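Local coordinates for erythromycin B/D C-12 hydroxylase (Saccharopolyspora erythraea, PDB 2XFH), which hydroxylates erythromycin D at C-12 to give erythromycin C, as a heme-dependent cytochrome P450 monooxygenase of erythromycin biosynthesis, at residues P142-I147 with A241-T246; R283-F288 with I392-R397. The protein carries 1 engineered substitution. All blocks are in the same frame, centred on the assembly; numbering follows the deposited sequence.

How the contacts relate
Both contacts are buried in the P450 core, and their centres are about 15 Å apart. Contact 1 joins two regular helices, 142-152 and 228-259. Contact 2 joins the chain leaving helix 274-284 to a loop, 392-397. Their chemistry differs accordingly. Contact 1 is held by apolar packing between side chains and helix backbone. Contact 2 adds a backbone hydrogen bond to its apolar contacts. The two meet beside the heme and the bound azole inhibitor. T245 CG2 of contact 1 lies 3.7 Å from F288 CE1 of contact 2, and I244 CG1 lies 3.9 Å from V393 CG2.

Contact 1: P142-I147 with A241-T246; sequences PLPVTI and AGHITT. With HEM (protoporphyrin IX containing Fe), chain B; CL6 (1-[(2-chlorophenyl)(diphenyl)methyl]-1H-imidazole), chain C.
P144 packs its ring against the backbone of G242 and H243. Its CB comes within 3.4 Å of G242 O, and its CG reaches 3.7 Å from H243 CA. One turn further on, T246 leans on the same ring, with T246 CB 4.0 Å from P144 CG.

V145 meets H243 through a CH-pi contact. V145 has two conformers, so the contact is certain for only one of them. In that one, V145 CG2 sits over one face of the imidazole, 3.9 Å from the H243 ring centroid and 14° off the ring normal. With H243 CG trans to the backbone N (chi1 -170°), the imidazole swings out alongside V145, both side chains pointing the same way.

The two helices run antiparallel, at 163°. They are consistent with the E-helix and I-helix of the P450 four-helix bundle, with helices 115-127 and 356-374 as the other two members.

The polar groups are tied mostly to other parts of the fold. H243 ND1 hydrogen-bonds with S166 OG, and T246 OG1 with E362 OE1 of helix 356-374. Within helix 228-259, T245 OG1 donates to A241 O at 2.7 Å. T245 N bonds the same oxygen from the opposite face of the carbonyl plane, so one buried acceptor is gripped twice.

The far side of this helix lines the heme pocket. The inhibitor's NAN binds the heme iron at 2.1 Å, across from the axial ligand C353. A241 CB touches the inhibitor's imidazole at CAQ, 3.4 Å away. T245 CG2 approaches that same carbon, CAQ, to 3.6 Å.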
loop_
_atom_site.group_PDB
_atom_site.type_symbol
_atom_site.label_atom_id
_atom_site.label_comp_id
_atom_site.label_asym_id
_atom_site.label_seq_id
_atom_site.Cartn_x
_atom_site.Cartn_y
_atom_site.Cartn_z
ATOM N N PRO A 142 1.871 -13.122 7.406
ATOM C CA PRO A 142 0.663 -13.907 7.755
ATOM C C PRO A 142 -0.552 -13.072 8.224
ATOM O O PRO A 142 -1.687 -13.395 7.873
ATOM C CB PRO A 142 1.145 -14.804 8.900
ATOM C CG PRO A 142 2.637 -14.782 8.805
ATOM C CD PRO A 142 2.971 -13.434 8.337
ATOM N N LEU A 143 -0.342 -12.012 9.004
ATOM C CA LEU A 143 -1.517 -11.255 9.498
ATOM C C LEU A 143 -2.482 -10.805 8.402
ATOM O O LEU A 143 -3.678 -11.138 8.478
ATOM C CB LEU A 143 -1.117 -10.090 10.401
ATOM C CG LEU A 143 -2.175 -9.081 10.849
ATOM C CD1 LEU A 143 -3.185 -9.739 11.745
ATOM C CD2 LEU A 143 -1.456 -7.914 11.548
ATOM N N PRO A 144 -1.992 -10.042 7.385
ATOM C CA PRO A 144 -2.968 -9.486 6.436
ATOM C C PRO A 144 -3.647 -10.551 5.600
ATOM O O PRO A 144 -4.775 -10.353 5.210
ATOM C CB PRO A 144 -2.117 -8.602 5.524
ATOM C CG PRO A 144 -0.749 -9.183 5.592
ATOM C CD PRO A 144 -0.625 -9.601 7.047
ATOM N N VAL A 145 -2.960 -11.664 5.320
ATOM C CA VAL A 145 -3.531 -12.747 4.515
ATOM C C VAL A 145 -4.661 -13.422 5.293
ATOM O O VAL A 145 -5.762 -13.686 4.769
ATOM C CB VAL A 145 -2.462 -13.819 4.155
ATOM C CG1 VAL A 145 -3.117 -14.988 3.429
ATOM C CG2 VAL A 145 -1.363 -13.209 3.309
ATOM N N THR A 146 -4.382 -13.691 6.564
ATOM C CA THR A 146 -5.344 -14.313 7.453
ATOM C C THR A 146 -6.582 -13.421 7.573
ATOM O O THR A 146 -7.730 -13.904 7.437
ATOM C CB THR A 146 -4.714 -14.644 8.848
ATOM O OG1 THR A 146 -3.792 -15.740 8.696
ATOM C CG2 THR A 146 -5.756 -15.041 9.867
ATOM N N ILE A 147 -6.357 -12.136 7.833
ATOM C CA ILE A 147 -7.485 -11.202 7.977
ATOM C C ILE A 147 -8.320 -11.098 6.711
ATOM O O ILE A 147 -9.536 -11.281 6.781
ATOM C CB ILE A 147 -7.032 -9.828 8.518
ATOM C CG1 ILE A 147 -6.400 -9.986 9.916
ATOM C CG2 ILE A 147 -8.217 -8.811 8.557
ATOM C CD1 ILE A 147 -7.337 -10.562 11.053
ATOM N N ALA A 241 -3.263 -5.813 -1.841
ATOM C CA ALA A 241 -3.100 -4.524 -1.155
ATOM C C ALA A 241 -2.732 -4.673 0.307
ATOM O O ALA A 241 -1.766 -4.051 0.774
ATOM C CB ALA A 241 -4.369 -3.682 -1.277
ATOM N N GLY A 242 -3.517 -5.464 1.037
ATOM C CA GLY A 242 -3.285 -5.693 2.489
ATOM C C GLY A 242 -1.946 -6.397 2.715
ATOM O O GLY A 242 -1.157 -6.032 3.599
ATOM N N HIS A 243 -1.656 -7.371 1.864
ATOM C CA HIS A 243 -0.440 -8.166 2.031
ATOM C C HIS A 243 0.833 -7.323 1.838
ATOM O O HIS A 243 1.671 -7.237 2.757
ATOM C CB HIS A 243 -0.466 -9.352 1.072
ATOM C CG HIS A 243 0.618 -10.350 1.318
ATOM N ND1 HIS A 243 0.703 -11.532 0.621
ATOM C CD2 HIS A 243 1.643 -10.358 2.205
ATOM C CE1 HIS A 243 1.744 -12.221 1.053
ATOM N NE2 HIS A 243 2.335 -11.527 2.011
ATOM N N ILE A 244 0.986 -6.737 0.660
ATOM C CA ILE A 244 2.163 -5.924 0.345
ATOM C C ILE A 244 2.283 -4.722 1.268
ATOM O O ILE A 244 3.381 -4.397 1.723
ATOM C CB ILE A 244 2.215 -5.462 -1.162
ATOM C CG1 ILE A 244 3.591 -4.886 -1.540
ATOM C CG2 ILE A 244 1.178 -4.341 -1.496
ATOM C CD1 ILE A 244 4.757 -5.644 -1.040
ATOM N N THR A 245 1.168 -4.049 1.528
ATOM C CA THR A 245 1.273 -2.822 2.319
ATOM C C THR A 245 1.530 -3.066 3.796
ATOM O O THR A 245 2.258 -2.285 4.425
ATOM C CB THR A 245 0.112 -1.824 2.100
ATOM O OG1 THR A 245 -1.080 -2.306 2.728
ATOM C CG2 THR A 245 -0.118 -1.555 0.597
ATOM N N THR A 246 0.987 -4.136 4.375
ATOM C CA THR A 246 1.316 -4.392 5.785
ATOM C C THR A 246 2.782 -4.810 5.892
ATOM O O THR A 246 3.483 -4.365 6.782
ATOM C CB THR A 246 0.376 -5.398 6.471
ATOM O OG1 THR A 246 -0.951 -4.882 6.411
ATOM C CG2 THR A 246 0.732 -5.574 7.941
HETATM C CHA HEM B . -5.702 3.261 -3.859
HETATM C CHB HEM B . -1.821 3.491 -1.009
HETATM C CHC HEM B . -3.530 0.051 1.882
HETATM C CHD HEM B . -6.982 -0.728 -1.425
HETATM C C1A HEM B . -4.531 3.667 -3.288
HETATM C C2A HEM B . -3.726 4.780 -3.701
HETATM C C3A HEM B . -2.643 4.828 -2.932
HETATM C C4A HEM B . -2.745 3.747 -1.992
HETATM C CMA HEM B . -1.500 5.898 -2.985
HETATM C CAA HEM B . -4.096 5.757 -4.822
HETATM C CBA HEM B . -3.733 5.230 -6.195
HETATM C CGA HEM B . -4.061 6.250 -7.260
HETATM O O1A HEM B . -4.412 7.418 -6.958
HETATM O O2A HEM B . -3.898 5.937 -8.462
HETATM C C1B HEM B . -1.948 2.632 0.042
HETATM C C2B HEM B . -1.061 2.514 1.191
HETATM C C3B HEM B . -1.564 1.539 1.986
HETATM C C4B HEM B . -2.760 1.048 1.364
HETATM C CMB HEM B . 0.227 3.328 1.455
HETATM C CAB HEM B . -1.078 0.956 3.338
HETATM C CBB HEM B . -0.214 1.533 4.198
HETATM C C1C HEM B . -4.620 -0.493 1.242
HETATM C C2C HEM B . -5.458 -1.560 1.736
HETATM C C3C HEM B . -6.417 -1.752 0.817
HETATM C C4C HEM B . -6.205 -0.840 -0.282
HETATM C CMC HEM B . -5.296 -2.284 3.084
HETATM C CAC HEM B . -7.519 -2.783 0.944
HETATM C CBC HEM B . -8.694 -2.528 0.335
HETATM C C1D HEM B . -7.008 0.253 -2.377
HETATM C C2D HEM B . -7.944 0.361 -3.473
HETATM C C3D HEM B . -7.500 1.589 -4.248
HETATM C C4D HEM B . -6.372 2.119 -3.523
HETATM C CMD HEM B . -9.128 -0.565 -3.842
HETATM C CAD HEM B . -8.138 2.218 -5.473
HETATM C CBD HEM B . -9.037 3.364 -4.944
HETATM C CGD HEM B . -9.659 4.078 -6.124
HETATM O O1D HEM B . -9.124 3.965 -7.274
HETATM O O2D HEM B . -10.702 4.768 -5.931
HETATM N NA HEM B . -3.908 3.043 -2.234
HETATM N NB HEM B . -2.965 1.740 0.169
HETATM N NC HEM B . -5.103 -0.066 0.029
HETATM N ND HEM B . -6.116 1.310 -2.445
HETATM FE FE HEM B . -4.541 1.548 -1.097
HETATM CL CLAY CL6 C . -2.756 -3.851 -4.663
HETATM C CAX CL6 C . -1.217 -3.175 -5.270
HETATM C CAV CL6 C . -0.159 -4.079 -5.392
HETATM C CAT CL6 C . 1.082 -3.645 -5.858
HETATM C CAS CL6 C . 1.274 -2.302 -6.177
HETATM C CAU CL6 C . 0.206 -1.398 -6.059
HETATM C CAW CL6 C . -1.054 -1.817 -5.604
HETATM C CAR CL6 C . -2.173 -0.793 -5.465
HETATM C CAC CL6 C . -3.402 -1.339 -6.162
HETATM C CAE CL6 C . -4.658 -1.247 -5.589
HETATM C CAF CL6 C . -5.797 -1.770 -6.207
HETATM C CAD CL6 C . -5.666 -2.368 -7.453
HETATM C CAB CL6 C . -4.411 -2.470 -8.043
HETATM C CAA CL6 C . -3.282 -1.956 -7.419
HETATM N NAO CL6 C . -2.483 -0.579 -4.001
HETATM C CAM CL6 C . -3.241 0.415 -3.584
HETATM N NAN CL6 C . -3.340 0.256 -2.242
HETATM C CAQ CL6 C . -2.630 -0.828 -1.860
HETATM C CAP CL6 C . -2.090 -1.393 -3.019
HETATM C CAL CL6 C . -1.734 0.542 -6.065
HETATM C CAK CL6 C . -0.823 1.356 -5.363
HETATM C CAI CL6 C . -0.415 2.577 -5.902
HETATM C CAG CL6 C . -0.893 2.991 -7.151
HETATM C CAH CL6 C . -1.799 2.193 -7.866
HETATM C CAJ CL6 C . -2.209 0.977 -7.317
#

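Contact 2: R283-F288 with I392-R397; sequences RYRPPF and IVLGTR. With CL6 (1-[(2-chlorophenyl)(diphenyl)methyl]-1H-imidazole), chain C; HEM (protoporphyrin IX containing Fe), chain B.
P287 O takes the backbone N-H of L394 in a hydrogen bond of 2.8 Å, nearly straight at 166°. The donor is tilted 28° from the carbonyl plane. V393 CA makes a weaker CH contact with the same oxygen, with V393 CA 3.3 Å from P287 O.

L394 is the main side chain on the loop side. Its CG is anti to the backbone N (chi1 -180°), which carries the branch out along the 283-288 chain. L394 CB lies 3.4 Å from P286 O. L394 CD2 lies 3.8 Å from R285 CA.

Segment 283-288 starts at the end of the helix that bears the P450 ExxR motif, here E280 and R283, which form a salt bridge. The chain then runs toward strand 290-295. By analogy with other P450s, this stretch and loop 392-397 probably match the fifth and sixth substrate recognition sites. N252 of helix 228-259 ties the two together by bonding both R285 O and L394 O. The R285 guanidinium forms salt bridges with E27 and E259.

F288 faces the pocket. One face of its ring is covered by the inhibitor: CL6 CAK sits 3.6 Å above the F288 ring plane, over its centre, and the phenyl carrying it stands steeply to that ring. The ring edge meets the heme, F288 CD1 being 3.7 Å from HEM CHB. On the loop side, F288 CE2 touches V393 CG2 at 3.9 Å.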
loop_
_atom_site.group_PDB
_atom_site.type_symbol
_atom_site.label_atom_id
_atom_site.label_comp_id
_atom_site.label_asym_id
_atom_site.label_seq_id
_atom_site.Cartn_x
_atom_site.Cartn_y
_atom_site.Cartn_z
ATOM N N ARG A 283 4.204 9.445 6.010
ATOM C CA ARG A 283 4.757 10.604 5.358
ATOM C C ARG A 283 6.220 10.355 5.013
ATOM O O ARG A 283 6.679 10.575 3.872
ATOM C CB ARG A 283 4.617 11.872 6.232
ATOM C CG ARG A 283 5.132 13.104 5.494
ATOM C CD ARG A 283 5.268 14.303 6.439
ATOM N NE ARG A 283 6.427 14.180 7.335
ATOM C CZ ARG A 283 7.700 14.428 7.025
ATOM N NH1 ARG A 283 8.095 14.857 5.805
ATOM N NH2 ARG A 283 8.594 14.241 7.976
ATOM N N TYR A 284 6.943 9.893 6.010
ATOM C CA TYR A 284 8.392 9.841 5.944
ATOM C C TYR A 284 8.894 8.757 4.987
ATOM O O TYR A 284 9.891 8.956 4.270
ATOM C CB TYR A 284 8.860 9.574 7.354
ATOM C CG TYR A 284 10.328 9.766 7.582
ATOM C CD1 TYR A 284 10.869 11.033 7.661
ATOM C CD2 TYR A 284 11.159 8.668 7.787
ATOM C CE1 TYR A 284 12.231 11.226 7.905
ATOM C CE2 TYR A 284 12.517 8.844 8.046
ATOM C CZ TYR A 284 13.043 10.116 8.079
ATOM O OH TYR A 284 14.391 10.273 8.320
ATOM N N ARG A 285 8.201 7.614 4.994
ATOM C CA ARG A 285 8.560 6.424 4.185
ATOM C C ARG A 285 7.290 5.799 3.576
ATOM O O ARG A 285 6.883 4.686 3.962
ATOM C CB ARG A 285 9.340 5.387 4.999
ATOM C CG ARG A 285 10.872 5.731 5.227
ATOM C CD ARG A 285 11.639 4.650 5.990
ATOM N NE ARG A 285 13.089 4.949 5.994
ATOM C CZ ARG A 285 13.865 5.073 7.065
ATOM N NH1 ARG A 285 13.385 4.918 8.307
ATOM N NH2 ARG A 285 15.156 5.373 6.882
ATOM N N PRO A 286 6.685 6.509 2.618
ATOM C CA PRO A 286 5.443 6.033 1.981
ATOM C C PRO A 286 5.714 4.698 1.295
ATOM O O PRO A 286 6.671 4.611 0.528
ATOM C CB PRO A 286 5.149 7.124 0.947
ATOM C CG PRO A 286 6.533 7.810 0.680
ATOM C CD PRO A 286 7.103 7.820 2.079
ATOM N N PRO A 287 4.889 3.660 1.578
ATOM C CA PRO A 287 5.044 2.395 0.855
ATOM C C PRO A 287 5.110 2.544 -0.677
ATOM O O PRO A 287 5.934 1.857 -1.294
ATOM C CB PRO A 287 3.826 1.583 1.307
ATOM C CG PRO A 287 3.594 2.076 2.737
ATOM C CD PRO A 287 3.790 3.581 2.564
ATOM N N PHE A 288 4.295 3.432 -1.263
ATOM C CA PHE A 288 4.350 3.767 -2.695
ATOM C C PHE A 288 4.865 5.184 -2.958
ATOM O O PHE A 288 4.104 6.168 -2.861
ATOM C CB PHE A 288 2.971 3.601 -3.348
ATOM C CG PHE A 288 2.377 2.248 -3.133
ATOM C CD1 PHE A 288 1.325 2.071 -2.252
ATOM C CD2 PHE A 288 2.913 1.150 -3.772
ATOM C CE1 PHE A 288 0.783 0.832 -2.019
ATOM C CE2 PHE A 288 2.369 -0.116 -3.568
ATOM C CZ PHE A 288 1.302 -0.276 -2.687
ATOM N N ILE A 392 8.929 -0.039 -7.478
ATOM C CA ILE A 392 7.522 0.153 -7.075
ATOM C C ILE A 392 7.338 0.537 -5.598
ATOM O O ILE A 392 6.768 1.588 -5.305
ATOM C CB ILE A 392 6.589 -1.048 -7.463
ATOM C CG1 ILE A 392 6.810 -1.500 -8.927
ATOM C CG2 ILE A 392 5.106 -0.714 -7.200
ATOM C CD1 ILE A 392 6.725 -0.372 -9.997
ATOM N N VAL A 393 7.832 -0.308 -4.695
ATOM C CA VAL A 393 7.605 -0.192 -3.256
ATOM C C VAL A 393 8.833 0.399 -2.552
ATOM O O VAL A 393 9.970 0.134 -2.947
ATOM C CB VAL A 393 7.264 -1.610 -2.684
ATOM C CG1 VAL A 393 7.822 -1.816 -1.303
ATOM C CG2 VAL A 393 5.739 -1.884 -2.747
ATOM N N LEU A 394 8.607 1.196 -1.506
ATOM C CA LEU A 394 9.711 1.691 -0.699
ATOM C C LEU A 394 9.756 0.910 0.616
ATOM O O LEU A 394 8.995 1.183 1.527
ATOM C CB LEU A 394 9.598 3.209 -0.454
ATOM C CG LEU A 394 10.725 3.837 0.385
ATOM C CD1 LEU A 394 11.930 4.040 -0.487
ATOM C CD2 LEU A 394 10.294 5.167 1.012
ATOM N N GLY A 395 10.637 -0.091 0.691
ATOM C CA GLY A 395 10.855 -0.817 1.951
ATOM C C GLY A 395 11.555 -2.147 1.697
ATOM O O GLY A 395 12.193 -2.329 0.648
ATOM N N THR A 396 11.411 -3.076 2.639
ATOM C CA THR A 396 12.125 -4.355 2.586
ATOM C C THR A 396 11.220 -5.581 2.607
ATOM O O THR A 396 10.196 -5.599 3.265
ATOM C CB THR A 396 13.170 -4.465 3.715
ATOM O OG1 THR A 396 12.525 -4.396 4.994
ATOM C CG2 THR A 396 14.180 -3.327 3.604
ATOM N N ARG A 397 11.645 -6.623 1.905
ATOM C CA ARG A 397 10.928 -7.885 1.845
ATOM C C ARG A 397 10.998 -8.638 3.170
ATOM O O ARG A 397 10.064 -9.364 3.505
ATOM C CB ARG A 397 11.483 -8.743 0.699
ATOM C CG ARG A 397 10.955 -10.160 0.636
ATOM C CD ARG A 397 9.454 -10.226 0.292
ATOM N NE ARG A 397 8.989 -11.615 0.328
ATOM C CZ ARG A 397 8.728 -12.328 1.427
ATOM N NH1 ARG A 397 8.847 -11.821 2.659
ATOM N NH2 ARG A 397 8.336 -13.582 1.285
HETATM CL CLAY CL6 C . -2.756 -3.851 -4.663
HETATM C CAX CL6 C . -1.217 -3.175 -5.270
HETATM C CAV CL6 C . -0.159 -4.079 -5.392
HETATM C CAT CL6 C . 1.082 -3.645 -5.858
HETATM C CAS CL6 C . 1.274 -2.302 -6.177
HETATM C CAU CL6 C . 0.206 -1.398 -6.059
HETATM C CAW CL6 C . -1.054 -1.817 -5.604
HETATM C CAR CL6 C . -2.173 -0.793 -5.465
HETATM C CAC CL6 C . -3.402 -1.339 -6.162
HETATM C CAE CL6 C . -4.658 -1.247 -5.589
HETATM C CAF CL6 C . -5.797 -1.770 -6.207
HETATM C CAD CL6 C . -5.666 -2.368 -7.453
HETATM C CAB CL6 C . -4.411 -2.470 -8.043
HETATM C CAA CL6 C . -3.282 -1.956 -7.419
HETATM N NAO CL6 C . -2.483 -0.579 -4.001
HETATM C CAM CL6 C . -3.241 0.415 -3.584
HETATM N NAN CL6 C . -3.340 0.256 -2.242
HETATM C CAQ CL6 C . -2.630 -0.828 -1.860
HETATM C CAP CL6 C . -2.090 -1.393 -3.019
HETATM C CAL CL6 C . -1.734 0.542 -6.065
HETATM C CAK CL6 C . -0.823 1.356 -5.363
HETATM C CAI CL6 C . -0.415 2.577 -5.902
HETATM C CAG CL6 C . -0.893 2.991 -7.151
HETATM C CAH CL6 C . -1.799 2.193 -7.866
HETATM C CAJ CL6 C . -2.209 0.977 -7.317
HETATM C CHA HEM B . -5.702 3.261 -3.859
HETATM C CHB HEM B . -1.821 3.491 -1.009
HETATM C CHC HEM B . -3.530 0.051 1.882
HETATM C CHD HEM B . -6.982 -0.728 -1.425
HETATM C C1A HEM B . -4.531 3.667 -3.288
HETATM C C2A HEM B . -3.726 4.780 -3.701
HETATM C C3A HEM B . -2.643 4.828 -2.932
HETATM C C4A HEM B . -2.745 3.747 -1.992
HETATM C CMA HEM B . -1.500 5.898 -2.985
HETATM C CAA HEM B . -4.096 5.757 -4.822
HETATM C CBA HEM B . -3.733 5.230 -6.195
HETATM C CGA HEM B . -4.061 6.250 -7.260
HETATM O O1A HEM B . -4.412 7.418 -6.958
HETATM O O2A HEM B . -3.898 5.937 -8.462
HETATM C C1B HEM B . -1.948 2.632 0.042
HETATM C C2B HEM B . -1.061 2.514 1.191
HETATM C C3B HEM B . -1.564 1.539 1.986
HETATM C C4B HEM B . -2.760 1.048 1.364
HETATM C CMB HEM B . 0.227 3.328 1.455
HETATM C CAB HEM B . -1.078 0.956 3.338
HETATM C CBB HEM B . -0.214 1.533 4.198
HETATM C C1C HEM B . -4.620 -0.493 1.242
HETATM C C2C HEM B . -5.458 -1.560 1.736
HETATM C C3C HEM B . -6.417 -1.752 0.817
HETATM C C4C HEM B . -6.205 -0.840 -0.282
HETATM C CMC HEM B . -5.296 -2.284 3.084
HETATM C CAC HEM B . -7.519 -2.783 0.944
HETATM C CBC HEM B . -8.694 -2.528 0.335
HETATM C C1D HEM B . -7.008 0.253 -2.377
HETATM C C2D HEM B . -7.944 0.361 -3.473
HETATM C C3D HEM B . -7.500 1.589 -4.248
HETATM C C4D HEM B . -6.372 2.119 -3.523
HETATM C CMD HEM B . -9.128 -0.565 -3.842
HETATM C CAD HEM B . -8.138 2.218 -5.473
HETATM C CBD HEM B . -9.037 3.364 -4.944
HETATM C CGD HEM B . -9.659 4.078 -6.124
HETATM O O1D HEM B . -9.124 3.965 -7.274
HETATM O O2D HEM B . -10.702 4.768 -5.931
HETATM N NA HEM B . -3.908 3.043 -2.234
HETATM N NB HEM B . -2.965 1.740 0.169
HETATM N NC HEM B . -5.103 -0.066 0.029
HETATM N ND HEM B . -6.116 1.310 -2.445
HETATM FE FE HEM B . -4.541 1.548 -1.097
#